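Local structure of putative peptide ABC-transport system periplasmic peptide-binding protein (Campylobacter jejuni, 4OEV) at residues F123-P127 with R429-N433; D5-V11 with T189-K195; D255-A261 with L310-F316. The protein binds nickel(II) outside the cytoplasm as the solute-binding component of an ABC-type importer, although its family is generally assigned to peptide transport. All coordinates share one frame; numbering follows the deposited sequence.

Interaction 1: residues F123-P127 with R429-N433; sequences FKPYP and RNTSN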
ATOM      1  N   PHE A 123       9.643  18.787  15.387  1.00 51.46           N
ATOM      2  CA  PHE A 123       8.954  19.220  16.612  1.00 51.23           C
ATOM      3  C   PHE A 123       9.048  18.149  17.713  1.00 51.04           C
ATOM      4  O   PHE A 123       9.226  18.450  18.897  1.00 51.89           O
ATOM      5  CB  PHE A 123       7.480  19.509  16.332  1.00 49.31           C
ATOM      6  CG  PHE A 123       7.230  20.690  15.450  1.00 48.97           C
ATOM      7  CD1 PHE A 123       7.389  21.976  15.927  1.00 50.00           C
ATOM      8  CD2 PHE A 123       6.789  20.508  14.148  1.00 49.29           C
ATOM      9  CE1 PHE A 123       7.135  23.056  15.120  1.00 50.51           C
ATOM     10  CE2 PHE A 123       6.545  21.592  13.329  1.00 49.72           C
ATOM     11  CZ  PHE A 123       6.717  22.863  13.820  1.00 49.02           C
ATOM     12  N   LYS A 124       8.843  16.898  17.312  1.00 50.89           N
ATOM     13  CA  LYS A 124       8.875  15.763  18.219  1.00 50.39           C
ATOM     14  C   LYS A 124       9.508  14.594  17.456  1.00 47.20           C
ATOM     15  O   LYS A 124       9.599  14.637  16.230  1.00 47.12           O
ATOM     16  CB  LYS A 124       7.459  15.453  18.734  1.00 54.59           C
ATOM     17  CG  LYS A 124       6.402  15.459  17.681  1.00 57.81           C
ATOM     18  CD  LYS A 124       5.011  15.528  18.282  1.00 59.17           C
ATOM     19  CE  LYS A 124       4.203  16.642  17.628  1.00 61.99           C
ATOM     20  NZ  LYS A 124       2.728  16.315  17.550  1.00 60.29           N
ATOM     21  N   PRO A 125       9.954  13.544  18.164  1.00 46.32           N
ATOM     22  CA  PRO A 125      10.642  12.478  17.411  1.00 46.42           C
ATOM     23  C   PRO A 125       9.710  11.819  16.393  1.00 43.89           C
ATOM     24  O   PRO A 125       8.508  11.743  16.649  1.00 41.28           O
ATOM     25  CB  PRO A 125      11.051  11.473  18.507  1.00 46.39           C
ATOM     26  CG  PRO A 125      10.940  12.248  19.825  1.00 45.67           C
ATOM     27  CD  PRO A 125       9.851  13.245  19.607  1.00 45.10           C
ATOM     28  N   TYR A 126      10.265  11.345  15.272  1.00 44.12           N
ATOM     29  CA  TYR A 126       9.509  10.604  14.267  1.00 43.76           C
ATOM     30  C   TYR A 126      10.480   9.624  13.663  1.00 45.38           C
ATOM     31  O   TYR A 126      11.070   9.900  12.619  1.00 43.52           O
ATOM     32  CB  TYR A 126       8.910  11.541  13.197  1.00 43.70           C
ATOM     33  CG  TYR A 126       8.009  10.840  12.208  1.00 43.14           C
ATOM     34  CD1 TYR A 126       6.863  10.132  12.631  1.00 42.17           C
ATOM     35  CD2 TYR A 126       8.296  10.875  10.850  1.00 42.34           C
ATOM     36  CE1 TYR A 126       6.075   9.465  11.713  1.00 38.73           C
ATOM     37  CE2 TYR A 126       7.521  10.250   9.949  1.00 40.18           C
ATOM     38  CZ  TYR A 126       6.389   9.542  10.368  1.00 39.08           C
ATOM     39  OH  TYR A 126       5.624   8.897   9.432  1.00 39.77           O
ATOM     40  N   PRO A 127      10.709   8.501  14.359  1.00 48.51           N
ATOM     41  CA  PRO A 127      11.716   7.521  13.936  1.00 48.34           C
ATOM     42  C   PRO A 127      11.468   7.033  12.506  1.00 45.96           C
ATOM     43  O   PRO A 127      12.428   6.706  11.801  1.00 43.40           O
ATOM     44  CB  PRO A 127      11.517   6.356  14.910  1.00 50.02           C
ATOM     45  CG  PRO A 127      10.690   6.870  16.023  1.00 48.04           C
ATOM     46  CD  PRO A 127       9.956   8.056  15.546  1.00 47.18           C
ATOM     47  N   ARG A 429       4.213   6.580  16.916  1.00 32.43           N
ATOM     48  CA  ARG A 429       4.950   7.197  15.819  1.00 36.05           C
ATOM     49  C   ARG A 429       5.883   8.317  16.301  1.00 37.82           C
ATOM     50  O   ARG A 429       6.874   8.668  15.614  1.00 37.23           O
ATOM     51  CB  ARG A 429       3.957   7.745  14.761  1.00 34.23           C
ATOM     52  CG  ARG A 429       3.258   9.031  15.139  1.00 35.89           C
ATOM     53  CD  ARG A 429       2.036   9.232  14.284  1.00 35.01           C
ATOM     54  NE  ARG A 429       2.275   9.164  12.831  1.00 35.85           N
ATOM     55  CZ  ARG A 429       2.161  10.224  12.009  1.00 38.56           C
ATOM     56  NH1 ARG A 429       2.335  10.102  10.697  1.00 35.11           N
ATOM     57  NH2 ARG A 429       1.852  11.425  12.497  1.00 39.59           N
ATOM     58  N   ASN A 430       5.574   8.874  17.475  1.00 36.84           N
ATOM     59  CA  ASN A 430       6.435   9.958  18.030  1.00 38.16           C
ATOM     60  C   ASN A 430       7.303   9.554  19.222  1.00 42.18           C
ATOM     61  O   ASN A 430       7.726  10.419  19.993  1.00 44.35           O
ATOM     62  CB  ASN A 430       5.577  11.159  18.444  1.00 40.70           C
ATOM     63  CG  ASN A 430       4.844  11.799  17.271  1.00 40.55           C
ATOM     64  OD1 ASN A 430       3.629  12.053  17.352  1.00 41.82           O
ATOM     65  ND2 ASN A 430       5.548  12.008  16.157  1.00 35.67           N
ATOM     66  N   THR A 431       7.587   8.264  19.385  1.00 44.11           N
ATOM     67  CA  THR A 431       8.507   7.804  20.438  1.00 46.48           C
ATOM     68  C   THR A 431       9.725   7.130  19.827  1.00 50.59           C
ATOM     69  O   THR A 431       9.573   6.231  18.987  1.00 51.26           O
ATOM     70  CB  THR A 431       7.900   6.784  21.402  1.00 48.26           C
ATOM     71  OG1 THR A 431       6.726   7.330  22.030  1.00 50.41           O
ATOM     72  CG2 THR A 431       8.941   6.405  22.474  1.00 51.11           C
ATOM     73  N   SER A 432      10.918   7.546  20.253  1.00 50.29           N
ATOM     74  CA  SER A 432      12.187   7.022  19.707  1.00 51.04           C
ATOM     75  C   SER A 432      12.555   5.603  20.155  1.00 53.09           C
ATOM     76  O   SER A 432      13.032   4.808  19.347  1.00 55.05           O
ATOM     77  CB  SER A 432      13.347   7.963  20.074  1.00 54.22           C
ATOM     78  OG  SER A 432      13.266   9.145  19.298  1.00 54.69           O
ATOM     79  N   ASN A 433      12.335   5.279  21.430  1.00 52.16           N
ATOM     80  CA  ASN A 433      12.774   3.991  21.970  1.00 54.66           C
ATOM     81  C   ASN A 433      11.977   2.815  21.371  1.00 52.68           C
ATOM     82  O   ASN A 433      10.729   2.769  21.464  1.00 52.21           O
ATOM     83  CB  ASN A 433      12.644   3.999  23.493  1.00 58.59           C
ATOM     84  CG  ASN A 433      13.063   2.690  24.119  1.00 61.40           C
ATOM     85  OD1 ASN A 433      12.224   1.881  24.509  1.00 62.05           O
ATOM     86  ND2 ASN A 433      14.370   2.484  24.243  1.00 64.34           N
TER

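Interaction 2: residues D5-V11 with T189-K195; sequences DTLIIAV and TPRLIIK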
ATOM      1  N   ASP A   5      15.823  -5.349 -26.213  1.00 59.99           N
ATOM      2  CA  ASP A   5      16.220  -4.108 -25.534  1.00 61.09           C
ATOM      3  C   ASP A   5      15.044  -3.403 -24.881  1.00 58.30           C
ATOM      4  O   ASP A   5      15.184  -2.297 -24.350  1.00 56.14           O
ATOM      5  CB  ASP A   5      16.929  -3.177 -26.530  1.00 66.11           C
ATOM      6  CG  ASP A   5      15.969  -2.487 -27.506  1.00 69.21           C
ATOM      7  OD1 ASP A   5      14.808  -2.906 -27.669  1.00 66.77           O
ATOM      8  OD2 ASP A   5      16.406  -1.542 -28.184  1.00 73.86           O
ATOM      9  N   THR A   6      13.891  -4.068 -24.887  1.00 55.76           N
ATOM     10  CA  THR A   6      12.659  -3.505 -24.351  1.00 54.85           C
ATOM     11  C   THR A   6      12.084  -4.433 -23.272  1.00 53.58           C
ATOM     12  O   THR A   6      12.022  -5.642 -23.496  1.00 51.11           O
ATOM     13  CB  THR A   6      11.593  -3.320 -25.466  1.00 64.61           C
ATOM     14  OG1 THR A   6      12.081  -2.446 -26.488  1.00 66.25           O
ATOM     15  CG2 THR A   6      10.288  -2.784 -24.907  1.00 63.15           C
ATOM     16  N   LEU A   7      11.709  -3.864 -22.114  1.00 51.26           N
ATOM     17  CA  LEU A   7      10.993  -4.595 -21.060  1.00 52.76           C
ATOM     18  C   LEU A   7       9.554  -4.115 -21.038  1.00 50.28           C
ATOM     19  O   LEU A   7       9.309  -2.933 -20.992  1.00 48.42           O
ATOM     20  CB  LEU A   7      11.611  -4.352 -19.682  1.00 56.29           C
ATOM     21  CG  LEU A   7      12.796  -5.239 -19.287  1.00 62.35           C
ATOM     22  CD1 LEU A   7      13.276  -4.944 -17.869  1.00 62.45           C
ATOM     23  CD2 LEU A   7      12.482  -6.721 -19.493  1.00 65.75           C
ATOM     24  N   ILE A   8       8.576  -5.017 -21.077  1.00 49.09           N
ATOM     25  CA  ILE A   8       7.197  -4.568 -20.944  1.00 47.09           C
ATOM     26  C   ILE A   8       6.601  -5.241 -19.744  1.00 45.25           C
ATOM     27  O   ILE A   8       6.503  -6.458 -19.701  1.00 43.53           O
ATOM     28  CB  ILE A   8       6.351  -4.872 -22.176  1.00 45.47           C
ATOM     29  CG1 ILE A   8       7.061  -4.378 -23.435  1.00 46.54           C
ATOM     30  CG2 ILE A   8       4.939  -4.301 -22.005  1.00 43.72           C
ATOM     31  CD1 ILE A   8       6.227  -4.377 -24.642  1.00 47.33           C
ATOM     32  N   ILE A   9       6.233  -4.446 -18.746  1.00 46.19           N
ATOM     33  CA  ILE A   9       5.723  -5.003 -17.491  1.00 43.24           C
ATOM     34  C   ILE A   9       4.317  -4.524 -17.199  1.00 39.93           C
ATOM     35  O   ILE A   9       4.046  -3.332 -17.200  1.00 38.71           O
ATOM     36  CB  ILE A   9       6.600  -4.617 -16.294  1.00 45.35           C
ATOM     37  CG1 ILE A   9       8.074  -4.954 -16.542  1.00 47.20           C
ATOM     38  CG2 ILE A   9       6.076  -5.224 -14.995  1.00 44.66           C
ATOM     39  CD1 ILE A   9       8.936  -4.540 -15.384  1.00 46.44           C
ATOM     40  N   ALA A  10       3.430  -5.476 -16.922  1.00 39.50           N
ATOM     41  CA  ALA A  10       2.084  -5.147 -16.504  1.00 39.84           C
ATOM     42  C   ALA A  10       2.061  -4.739 -15.042  1.00 38.13           C
ATOM     43  O   ALA A  10       2.675  -5.385 -14.183  1.00 33.52           O
ATOM     44  CB  ALA A  10       1.130  -6.368 -16.713  1.00 42.52           C
ATOM     45  N   VAL A  11       1.290  -3.701 -14.756  1.00 39.93           N
ATOM     46  CA  VAL A  11       1.076  -3.264 -13.377  1.00 38.50           C
ATOM     47  C   VAL A  11      -0.409  -2.978 -13.146  1.00 34.42           C
ATOM     48  O   VAL A  11      -1.046  -2.317 -13.973  1.00 38.02           O
ATOM     49  CB  VAL A  11       1.921  -2.023 -13.052  1.00 37.69           C
ATOM     50  CG1 VAL A  11       1.527  -1.477 -11.679  1.00 37.78           C
ATOM     51  CG2 VAL A  11       3.402  -2.416 -13.051  1.00 33.78           C
ATOM     52  N   THR A 189      18.452  -2.512 -19.315  1.00 57.70           N
ATOM     53  CA  THR A 189      17.563  -2.507 -20.463  1.00 58.08           C
ATOM     54  C   THR A 189      17.179  -1.084 -20.786  1.00 60.32           C
ATOM     55  O   THR A 189      16.577  -0.391 -19.965  1.00 63.46           O
ATOM     56  CB  THR A 189      16.326  -3.371 -20.186  1.00 56.55           C
ATOM     57  OG1 THR A 189      16.784  -4.692 -19.896  1.00 54.18           O
ATOM     58  CG2 THR A 189      15.387  -3.419 -21.384  1.00 57.87           C
ATOM     59  N   PRO A 190      17.553  -0.630 -21.988  1.00 60.29           N
ATOM     60  CA  PRO A 190      17.397   0.770 -22.398  1.00 61.98           C
ATOM     61  C   PRO A 190      15.931   1.209 -22.454  1.00 59.88           C
ATOM     62  O   PRO A 190      15.641   2.367 -22.176  1.00 59.73           O
ATOM     63  CB  PRO A 190      18.050   0.810 -23.783  1.00 63.80           C
ATOM     64  CG  PRO A 190      18.041  -0.570 -24.256  1.00 64.11           C
ATOM     65  CD  PRO A 190      18.161  -1.446 -23.051  1.00 62.57           C
ATOM     66  N   ARG A 191      15.028   0.312 -22.827  1.00 60.18           N
ATOM     67  CA  ARG A 191      13.633   0.695 -22.997  1.00 61.27           C
ATOM     68  C   ARG A 191      12.711  -0.049 -22.028  1.00 56.56           C
ATOM     69  O   ARG A 191      12.775  -1.280 -21.915  1.00 57.72           O
ATOM     70  CB  ARG A 191      13.231   0.429 -24.450  1.00 67.25           C
ATOM     71  CG  ARG A 191      11.965   1.104 -24.914  1.00 70.77           C
ATOM     72  CD  ARG A 191      12.021   1.422 -26.425  1.00 77.10           C
ATOM     73  NE  ARG A 191      10.706   1.876 -26.881  1.00 79.02           N
ATOM     74  CZ  ARG A 191       9.770   1.078 -27.383  1.00 79.66           C
ATOM     75  NH1 ARG A 191       8.592   1.573 -27.752  1.00 79.62           N
ATOM     76  NH2 ARG A 191      10.009  -0.219 -27.520  1.00 80.92           N
ATOM     77  N   LEU A 192      11.834   0.697 -21.348  1.00 53.00           N
ATOM     78  CA  LEU A 192      10.921   0.122 -20.361  1.00 51.51           C
ATOM     79  C   LEU A 192       9.510   0.676 -20.488  1.00 51.28           C
ATOM     80  O   LEU A 192       9.299   1.880 -20.488  1.00 50.28           O
ATOM     81  CB  LEU A 192      11.443   0.351 -18.932  1.00 50.94           C
ATOM     82  CG  LEU A 192      10.489   0.017 -17.771  1.00 51.04           C
ATOM     83  CD1 LEU A 192      10.095  -1.474 -17.744  1.00 48.77           C
ATOM     84  CD2 LEU A 192      11.072   0.451 -16.435  1.00 49.74           C
ATOM     85  N   ILE A 193       8.537  -0.230 -20.540  1.00 52.08           N
ATOM     86  CA  ILE A 193       7.131   0.136 -20.667  1.00 50.27           C
ATOM     87  C   ILE A 193       6.271  -0.500 -19.563  1.00 47.29           C
ATOM     88  O   ILE A 193       6.320  -1.697 -19.350  1.00 45.91           O
ATOM     89  CB  ILE A 193       6.605  -0.272 -22.058  1.00 51.84           C
ATOM     90  CG1 ILE A 193       7.336   0.553 -23.132  1.00 55.91           C
ATOM     91  CG2 ILE A 193       5.145  -0.069 -22.160  1.00 49.40           C
ATOM     92  CD1 ILE A 193       6.890   0.255 -24.570  1.00 58.06           C
ATOM     93  N   ILE A 194       5.549   0.340 -18.823  1.00 45.75           N
ATOM     94  CA  ILE A 194       4.643  -0.086 -17.769  1.00 45.93           C
ATOM     95  C   ILE A 194       3.216  -0.019 -18.289  1.00 47.02           C
ATOM     96  O   ILE A 194       2.645   1.054 -18.502  1.00 47.95           O
ATOM     97  CB  ILE A 194       4.787   0.781 -16.501  1.00 44.53           C
ATOM     98  CG1 ILE A 194       6.255   0.855 -16.078  1.00 46.69           C
ATOM     99  CG2 ILE A 194       3.777   0.302 -15.367  1.00 39.18           C
ATOM    100  CD1 ILE A 194       6.838  -0.452 -15.608  1.00 46.11           C
ATOM    101  N   LYS A 195       2.642  -1.189 -18.498  1.00 46.60           N
ATOM    102  CA  LYS A 195       1.335  -1.292 -19.097  1.00 49.82           C
ATOM    103  C   LYS A 195       0.269  -1.421 -18.011  1.00 46.13           C
ATOM    104  O   LYS A 195       0.423  -2.169 -17.029  1.00 42.45           O
ATOM    105  CB  LYS A 195       1.309  -2.487 -20.058  1.00 52.73           C
ATOM    106  CG  LYS A 195       0.135  -2.511 -20.982  1.00 54.05           C
ATOM    107  CD  LYS A 195       0.326  -3.563 -22.092  1.00 52.29           C
ATOM    108  CE  LYS A 195      -0.937  -3.648 -22.898  1.00 52.37           C
ATOM    109  NZ  LYS A 195      -0.801  -4.557 -24.058  1.00 54.27           N
TER

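Interaction 3: residues D255-A261 with L310-F316; sequences DLKVRQA and LLVSAGF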
ATOM      1  N   ASP A 255     -22.757  -1.138  15.066  1.00 29.19           N
ATOM      2  CA  ASP A 255     -22.924  -1.823  16.337  1.00 29.51           C
ATOM      3  C   ASP A 255     -21.780  -2.779  16.638  1.00 28.88           C
ATOM      4  O   ASP A 255     -21.504  -3.734  15.892  1.00 28.85           O
ATOM      5  CB  ASP A 255     -24.267  -2.626  16.345  1.00 36.71           C
ATOM      6  CG  ASP A 255     -24.629  -3.184  17.716  1.00 45.24           C
ATOM      7  OD1 ASP A 255     -23.719  -3.593  18.499  1.00 49.33           O
ATOM      8  OD2 ASP A 255     -25.846  -3.255  18.017  1.00 48.00           O
ATOM      9  N   LEU A 256     -21.153  -2.563  17.777  1.00 29.04           N
ATOM     10  CA  LEU A 256     -19.991  -3.372  18.185  1.00 28.53           C
ATOM     11  C   LEU A 256     -20.308  -4.878  18.182  1.00 28.66           C
ATOM     12  O   LEU A 256     -19.550  -5.705  17.643  1.00 30.85           O
ATOM     13  CB  LEU A 256     -19.542  -2.946  19.570  1.00 28.57           C
ATOM     14  CG  LEU A 256     -18.462  -3.852  20.160  1.00 31.83           C
ATOM     15  CD1 LEU A 256     -17.188  -3.782  19.293  1.00 31.97           C
ATOM     16  CD2 LEU A 256     -18.171  -3.411  21.577  1.00 35.49           C
ATOM     17  N   LYS A 257     -21.436  -5.247  18.766  1.00 29.25           N
ATOM     18  CA  LYS A 257     -21.804  -6.672  18.818  1.00 29.98           C
ATOM     19  C   LYS A 257     -21.988  -7.256  17.428  1.00 30.25           C
ATOM     20  O   LYS A 257     -21.689  -8.422  17.201  1.00 32.67           O
ATOM     21  CB  LYS A 257     -23.088  -6.874  19.629  1.00 31.65           C
ATOM     22  CG  LYS A 257     -22.895  -6.670  21.152  1.00 35.20           C
ATOM     23  CD  LYS A 257     -24.279  -6.627  21.889  1.00 40.01           C
ATOM     24  CE  LYS A 257     -24.135  -6.345  23.397  1.00 42.84           C
ATOM     25  NZ  LYS A 257     -25.456  -6.122  24.102  1.00 43.98           N
ATOM     26  N   VAL A 258     -22.526  -6.465  16.508  1.00 28.20           N
ATOM     27  CA  VAL A 258     -22.730  -6.942  15.130  1.00 29.44           C
ATOM     28  C   VAL A 258     -21.373  -7.190  14.438  1.00 28.70           C
ATOM     29  O   VAL A 258     -21.139  -8.226  13.825  1.00 27.12           O
ATOM     30  CB  VAL A 258     -23.544  -5.916  14.331  1.00 30.67           C
ATOM     31  CG1 VAL A 258     -23.484  -6.213  12.795  1.00 29.84           C
ATOM     32  CG2 VAL A 258     -24.991  -5.848  14.877  1.00 31.51           C
ATOM     33  N   ARG A 259     -20.442  -6.254  14.585  1.00 27.39           N
ATOM     34  CA  ARG A 259     -19.147  -6.405  13.964  1.00 28.39           C
ATOM     35  C   ARG A 259     -18.384  -7.579  14.591  1.00 30.66           C
ATOM     36  O   ARG A 259     -17.719  -8.340  13.880  1.00 30.56           O
ATOM     37  CB  ARG A 259     -18.337  -5.099  14.097  1.00 29.36           C
ATOM     38  CG  ARG A 259     -18.752  -4.049  13.121  1.00 28.76           C
ATOM     39  CD  ARG A 259     -17.944  -2.811  13.314  1.00 31.34           C
ATOM     40  NE  ARG A 259     -18.419  -1.982  14.438  1.00 31.84           N
ATOM     41  CZ  ARG A 259     -17.693  -1.674  15.510  1.00 30.62           C
ATOM     42  NH1 ARG A 259     -18.245  -0.887  16.428  1.00 31.35           N
ATOM     43  NH2 ARG A 259     -16.425  -2.130  15.681  1.00 27.50           N
ATOM     44  N   GLN A 260     -18.509  -7.770  15.904  1.00 28.34           N
ATOM     45  CA  GLN A 260     -17.860  -8.925  16.507  1.00 29.52           C
ATOM     46  C   GLN A 260     -18.515 -10.231  16.006  1.00 33.77           C
ATOM     47  O   GLN A 260     -17.862 -11.233  15.727  1.00 34.79           O
ATOM     48  CB  GLN A 260     -17.960  -8.850  18.024  1.00 29.68           C
ATOM     49  CG  GLN A 260     -17.296  -7.624  18.632  1.00 31.93           C
ATOM     50  CD  GLN A 260     -17.541  -7.539  20.139  1.00 37.62           C
ATOM     51  OE1 GLN A 260     -18.669  -7.732  20.607  1.00 38.04           O
ATOM     52  NE2 GLN A 260     -16.495  -7.235  20.896  1.00 36.39           N
ATOM     53  N   ALA A 261     -19.826 -10.206  15.904  1.00 32.40           N
ATOM     54  CA  ALA A 261     -20.540 -11.404  15.452  1.00 34.11           C
ATOM     55  C   ALA A 261     -20.089 -11.801  14.036  1.00 35.71           C
ATOM     56  O   ALA A 261     -19.850 -12.989  13.762  1.00 33.40           O
ATOM     57  CB  ALA A 261     -22.019 -11.175  15.521  1.00 31.35           C
ATOM     58  N   LEU A 310     -24.299 -13.299  20.081  1.00 39.89           N
ATOM     59  CA  LEU A 310     -24.022 -11.879  20.068  1.00 39.39           C
ATOM     60  C   LEU A 310     -25.137 -11.106  19.394  1.00 36.15           C
ATOM     61  O   LEU A 310     -25.496 -10.005  19.847  1.00 36.30           O
ATOM     62  CB  LEU A 310     -22.701 -11.567  19.345  1.00 38.46           C
ATOM     63  CG  LEU A 310     -21.416 -11.715  20.171  1.00 43.02           C
ATOM     64  CD1 LEU A 310     -20.197 -11.738  19.242  1.00 42.48           C
ATOM     65  CD2 LEU A 310     -21.312 -10.570  21.147  1.00 43.55           C
ATOM     66  N   LEU A 311     -25.647 -11.629  18.285  1.00 34.30           N
ATOM     67  CA  LEU A 311     -26.729 -10.919  17.590  1.00 34.62           C
ATOM     68  C   LEU A 311     -28.033 -10.943  18.465  1.00 40.01           C
ATOM     69  O   LEU A 311     -28.768  -9.955  18.510  1.00 38.11           O
ATOM     70  CB  LEU A 311     -26.997 -11.521  16.203  1.00 31.71           C
ATOM     71  CG  LEU A 311     -25.876 -11.324  15.168  1.00 30.67           C
ATOM     72  CD1 LEU A 311     -26.298 -11.915  13.841  1.00 31.70           C
ATOM     73  CD2 LEU A 311     -25.556  -9.823  14.969  1.00 28.82           C
ATOM     74  N   VAL A 312     -28.305 -12.044  19.158  1.00 41.95           N
ATOM     75  CA  VAL A 312     -29.456 -12.055  20.097  1.00 42.75           C
ATOM     76  C   VAL A 312     -29.232 -10.942  21.130  1.00 48.39           C
ATOM     77  O   VAL A 312     -30.091 -10.044  21.282  1.00 46.96           O
ATOM     78  CB  VAL A 312     -29.607 -13.409  20.777  1.00 42.69           C
ATOM     79  CG1 VAL A 312     -30.647 -13.389  21.934  1.00 45.99           C
ATOM     80  CG2 VAL A 312     -30.041 -14.429  19.740  1.00 42.74           C
ATOM     81  N   SER A 313     -28.021 -10.917  21.696  1.00 47.16           N
ATOM     82  CA  SER A 313     -27.665  -9.930  22.691  1.00 47.24           C
ATOM     83  C   SER A 313     -27.811  -8.505  22.181  1.00 45.39           C
ATOM     84  O   SER A 313     -28.099  -7.608  22.968  1.00 48.70           O
ATOM     85  CB  SER A 313     -26.242 -10.162  23.172  1.00 50.10           C
ATOM     86  OG  SER A 313     -25.839  -9.174  24.099  1.00 50.19           O
ATOM     87  N   ALA A 314     -27.630  -8.289  20.881  1.00 41.61           N
ATOM     88  CA  ALA A 314     -27.747  -6.950  20.316  1.00 40.89           C
ATOM     89  C   ALA A 314     -29.185  -6.611  20.010  1.00 39.55           C
ATOM     90  O   ALA A 314     -29.481  -5.534  19.503  1.00 40.41           O
ATOM     91  CB  ALA A 314     -26.850  -6.784  19.041  1.00 35.10           C
ATOM     92  N   GLY A 315     -30.073  -7.537  20.323  1.00 42.04           N
ATOM     93  CA  GLY A 315     -31.506  -7.307  20.232  1.00 44.94           C
ATOM     94  C   GLY A 315     -32.167  -7.875  18.991  1.00 43.63           C
ATOM     95  O   GLY A 315     -33.356  -7.654  18.792  1.00 41.82           O
ATOM     96  N   PHE A 316     -31.404  -8.614  18.180  1.00 42.04           N
ATOM     97  CA  PHE A 316     -31.944  -9.234  16.962  1.00 41.89           C
ATOM     98  C   PHE A 316     -32.604 -10.582  17.266  1.00 42.67           C
ATOM     99  O   PHE A 316     -32.284 -11.254  18.257  1.00 43.85           O
ATOM    100  CB  PHE A 316     -30.841  -9.406  15.884  1.00 39.27           C
ATOM    101  CG  PHE A 316     -30.338  -8.117  15.311  1.00 38.66           C
ATOM    102  CD1 PHE A 316     -29.252  -7.431  15.887  1.00 33.95           C
ATOM    103  CD2 PHE A 316     -30.945  -7.572  14.187  1.00 40.42           C
ATOM    104  CE1 PHE A 316     -28.803  -6.249  15.379  1.00 36.27           C
ATOM    105  CE2 PHE A 316     -30.471  -6.359  13.646  1.00 39.58           C
ATOM    106  CZ  PHE A 316     -29.408  -5.701  14.255  1.00 38.23           C
TER
HETATM  107  O   HOH W   1     -27.239  -3.408  20.057  1.00 44.63           O

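Interaction 1: residues F123-P127 with R429-N433
The carbonyl oxygen of Pro125 meets two atoms of Asn430. ND2 of Asn430 donates to O of Pro125 at 3.0 Å with an N-H...O angle of 161°, and the acceptor lies close to the amide plane of the asparagine, so the N-H is directed well. CA of Asn430 reaches O of Pro125 at 3.1 Å as a CA-H...O contact. A second contact of this kind runs the other way, from CA of Tyr126 to O of Arg429 at 3.5 Å, and is nearly straight. Together they bind two irregular backbones that run roughly at right angles to each other, without any strand pairing.

Lys124 crosses the amide of Asn430 at a slant, its CG near ND2 and its CD near OD1. The rings of Pro125 and Pro127 fill in further along: CB of Pro125 meets OG of Ser432 at 3.3 Å, while CG of Pro127 rests on O of Thr431 at 3.2 Å. That Thr431 oxygen is buried here with no polar partner in the model.

Tyr126 has CG anti to its own N (chi1 -174°), which carries the ring past O of Arg429 to the guanidinium. CE1 of Tyr126 stands 3.6 Å above one face of the Arg429 guanidinium, offset toward its rim, and the two planes are 67° apart; this is not a parallel stack. Asp391 is a shared partner, accepting from Tyr126 OH and forming a salt bridge with Arg429 NE, while Glu105 holds NH2 of Arg429.

The contact joins the loop leaving strand 117-122 to the turn between helices 419-429 and 434-450, with Pro127 and Thr431 also touching helix 434-450.

Interaction 2: residues D5-V11 with T189-K195
Backbone pairing between Asp5-Val11 and Thr189-Lys195 supplies most of the polar contact. Strands 6-11 and 191-195 run parallel, 12° apart, and six N-H...O=C bonds alternate between them. Arg191 N to Asp5 O opens the series at 3.0 Å and Val11 N to Lys195 O closes it at 2.9 Å; between them Leu7 and Ile9 each donate and accept, the pattern expected of parallel strands. CA-H...O contacts accompany these bonds.

One side-chain bond crosses. The extended Arg191 chain lies beside Thr6, and NH2 of Arg191 donates to OG1 of Thr6 at 3.2 Å, with the oxygen near the guanidinium plane. OG1 of Thr6 donates to OD1 of Asp5 at 3.0 Å, while Arg191 NE has a salt bridge with Glu175.

Most of the apolar contacts gather on the face bearing Leu7, Ile9, Leu192 and Ile194. Leu192 has CG anti to its backbone N (chi1 170°), which brings its CD1 to 3.8 Å from CB of Leu7 and 4.0 Å from CD1 of Ile9. Nearer the end, CG2 of Val11 packs on CG2 of Ile194 at 3.6 Å. Ile8 and Ile193 pair more loosely on the other face.

Strand 6-11 is an end strand of a four-stranded mixed sheet, its other edge bonded to Asp213 and Ala214; strand 191-196 also pairs with strand 173-178, and helix 30-33 packs on Leu192 and Ile194.

Interaction 3: residues D255-A261 with L310-F316
Lys257 reaches across to Leu310-Phe316 with its whole length. CB of Lys257 touches CB of Ala314 at 3.8 Å. With CG anti to the carbonyl carbon (chi1 -72°) and every later torsion extended, the chain runs out over the end of helix 304-313: CG approaches CD2 of Leu310, CD passes OG of Ser313 and CA of Ala314, and CE of Lys257 comes within 3.4 Å of OG of Ser313. At the tip, NZ of Lys257 donates to OG of Ser313 at 3.1 Å. A second bond joins NZ of Lys257 to O of Ser313 at 3.2 Å, meeting that carbonyl from well above its plane, 68° out of it.

Asp255 works beside the lysine. Its OD1 caps helix 256-265 by accepting from Lys257 N, and its OD2 lies near CB of Ala314.

Deeper in, the contact turns apolar. CB of Ala261 touches CB of Leu310 and CD2 of Leu311, the latter at 3.8 Å. CD1 of Leu310 lies 3.7 Å from N of Ala261 and 3.9 Å from CB of Gln260. CG2 of Val258 meets CD2 of Leu311 and, at 3.9 Å, CE1 of Phe316. Phe316 follows a Schellman motif at Gly315, where the backbone turns out of the helix.

The chemistry is thus divided between an apolar inner side and polar groups at the more exposed side. The ammonium sits at the C-terminal end of helix 304-313, where the helix dipole would probably favour a positive charge, while Asp255 caps the N-terminal end of its own helix, where a negative charge is likewise probably welcome.

The three contacts hold different elements and do not touch: nearest atoms lie about 24 Å apart between interactions 1 and 2, 22 Å between 1 and 3, and 32 Å between 2 and 3. All are partly buried, but interaction 2 has the largest share of buried residues and lies nearer the nickel ion than the others do, though the side chain of Val11 is still about 11 Å from it; the other two lie away from the annotated sites. Chemistry follows the elements joined: regular backbone bonding between strands in 2, one amide bond, proline packing and a ring against a guanidinium between loops in 1, and lysine and aliphatic contacts between helices in 3.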